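Local coordinates for SEC-C motif domain protein (Psychrobacter arcticus, PDB 2I9W) that is of unknown function but binds two zinc ions through cysteine clusters that accompany an NTF2-like (cystatin-like) domain, at residues 51-56 / 113-118. Sequence-based numbering, arbitrary orientation.
Sequences DTAEHL and RHAQVE
Ala53 and Ala115 meet methyl to methyl, CB to CB at 3.6 Å, each CB directed at the opposing segment. With two side chains this short, the CA atoms of Ala53 and Ala115 lie only 6.2 Å apart. The second point of contact is one branch of Val117. Its CG1 is anti to the backbone N (chi1 -179°), which places CG2 anti to the carbonyl carbon and presents that methyl to the first turn of the helix. There CG2 touches main chain more closely than side chain, lying 3.6 Å from Ala53 C and 3.6 Å from Glu54 N, the two ends of one peptide bond, whereas Ala53 CB is 4.0 Å from it. Because this methyl rests directly on the main chain, with the Glu54 side chain not coming between, the CA atoms of Glu54 and Val117 are 5.8 Å apart. Ala53 CB touches both Ala115 CB and Val117 CG2, as these residues, two apart on the strand, both direct their CB at the helix. The contact consists of van der Waals touches alone, and three of its four residues are buried. Glu54 takes part through N and, more loosely, CB, while its OE2 makes a salt bridge with Arg58 one turn along the helix. Thr52 is the N-cap: its OG1 accepts from His55 N at 3.1 Å with an N-H...O angle of 167°, and this nearly straight bond helps fix the turn that carries Ala53. The geometry is that of a helix N-terminus packed on a sheet, in keeping with the NTF2-like fold, whose curved antiparallel sheet has helices against one face. Here helix 53-66 starts over strand 114-125, while Phe138 of neighbouring strand 128-142 touches Ala53 and Val117, Trp151 of strand 149-153 touches Ala115, and His106 of strand 97-107 touches both Glu54 and Val117.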
# COMPACT_ATOMS: atom_id res chain seq x y z
N ASP A 51 5.96 -9.20 -2.74
CA ASP A 51 7.36 -9.51 -2.45
C ASP A 51 8.18 -8.28 -2.03
O ASP A 51 9.15 -8.39 -1.26
CB ASP A 51 7.99 -10.20 -3.67
CG ASP A 51 9.37 -10.81 -3.36
N THR A 52 7.76 -7.09 -2.47
CA THR A 52 8.51 -5.88 -2.20
C THR A 52 7.53 -4.79 -1.76
O THR A 52 6.33 -4.92 -2.03
CB THR A 52 9.28 -5.41 -3.45
OG1 THR A 52 8.37 -4.80 -4.36
CG2 THR A 52 10.04 -6.58 -4.14
N ALA A 53 8.03 -3.71 -1.15
CA ALA A 53 7.18 -2.54 -0.81
C ALA A 53 6.53 -1.87 -2.05
O ALA A 53 5.36 -1.45 -2.01
CB ALA A 53 8.00 -1.53 0.01
N GLU A 54 7.27 -1.81 -3.15
CA GLU A 54 6.74 -1.23 -4.38
C GLU A 54 5.53 -2.06 -4.86
O GLU A 54 4.48 -1.50 -5.19
CB GLU A 54 7.79 -1.10 -5.50
CG GLU A 54 7.07 -0.61 -6.78
CD GLU A 54 7.93 -0.58 -7.99
OE1 GLU A 54 9.17 -0.56 -7.83
OE2 GLU A 54 7.33 -0.56 -9.09
N HIS A 55 5.67 -3.37 -4.84
CA HIS A 55 4.59 -4.24 -5.22
C HIS A 55 3.43 -4.10 -4.25
O HIS A 55 2.28 -4.00 -4.68
CB HIS A 55 5.12 -5.65 -5.30
CG HIS A 55 4.18 -6.60 -5.95
ND1 HIS A 55 4.42 -7.95 -5.99
CD2 HIS A 55 3.00 -6.39 -6.58
CE1 HIS A 55 3.43 -8.54 -6.64
NE2 HIS A 55 2.55 -7.62 -6.99
N LEU A 56 3.70 -4.02 -2.94
CA LEU A 56 2.60 -3.77 -2.02
C LEU A 56 1.83 -2.47 -2.30
O LEU A 56 0.59 -2.45 -2.35
CB LEU A 56 3.05 -3.82 -0.55
CG LEU A 56 1.91 -3.78 0.51
CD1 LEU A 56 1.07 -5.10 0.45
CD2 LEU A 56 2.42 -3.48 1.91
N ARG A 113 14.90 -2.95 8.07
CA ARG A 113 13.54 -3.48 8.01
C ARG A 113 12.52 -2.57 7.32
O ARG A 113 11.30 -2.89 7.31
CB ARG A 113 13.07 -3.87 9.40
CG ARG A 113 13.04 -2.74 10.38
CD ARG A 113 12.95 -3.25 11.86
NE ARG A 113 13.72 -4.45 12.24
CZ ARG A 113 14.92 -4.50 12.84
NH1 ARG A 113 15.66 -3.42 13.12
NH2 ARG A 113 15.43 -5.69 13.12
N HIS A 114 12.97 -1.45 6.76
CA HIS A 114 12.05 -0.53 6.07
C HIS A 114 12.39 -0.25 4.62
O HIS A 114 13.53 -0.38 4.19
CB HIS A 114 12.04 0.82 6.74
CG HIS A 114 11.60 0.78 8.15
ND1 HIS A 114 12.49 0.62 9.18
CD2 HIS A 114 10.37 0.89 8.70
CE1 HIS A 114 11.82 0.60 10.32
NE2 HIS A 114 10.54 0.80 10.06
N ALA A 115 11.35 0.17 3.90
CA ALA A 115 11.47 0.53 2.51
C ALA A 115 10.56 1.74 2.30
O ALA A 115 9.58 1.94 3.03
CB ALA A 115 11.07 -0.64 1.61
N GLN A 116 10.88 2.52 1.29
CA GLN A 116 10.05 3.59 0.82
C GLN A 116 9.72 3.42 -0.68
O GLN A 116 10.44 2.83 -1.46
CB GLN A 116 10.68 4.95 1.10
CG GLN A 116 10.34 5.49 2.47
CD GLN A 116 11.04 6.77 2.87
OE1 GLN A 116 11.97 7.25 2.22
NE2 GLN A 116 10.61 7.32 4.01
N VAL A 117 8.59 4.00 -1.04
CA VAL A 117 8.08 4.09 -2.41
C VAL A 117 7.53 5.51 -2.54
O VAL A 117 6.65 5.94 -1.76
CB VAL A 117 6.91 3.12 -2.65
CG1 VAL A 117 6.40 3.20 -4.11
CG2 VAL A 117 7.31 1.68 -2.26
N GLU A 118 8.04 6.23 -3.55
CA GLU A 118 7.57 7.57 -3.92
C GLU A 118 6.71 7.37 -5.16
O GLU A 118 7.13 6.72 -6.11
CB GLU A 118 8.76 8.48 -4.25
CG GLU A 118 8.38 9.88 -4.69
CD GLU A 118 9.53 10.75 -5.14
OE1 GLU A 118 10.71 10.36 -4.99
OE2 GLU A 118 9.24 11.85 -5.68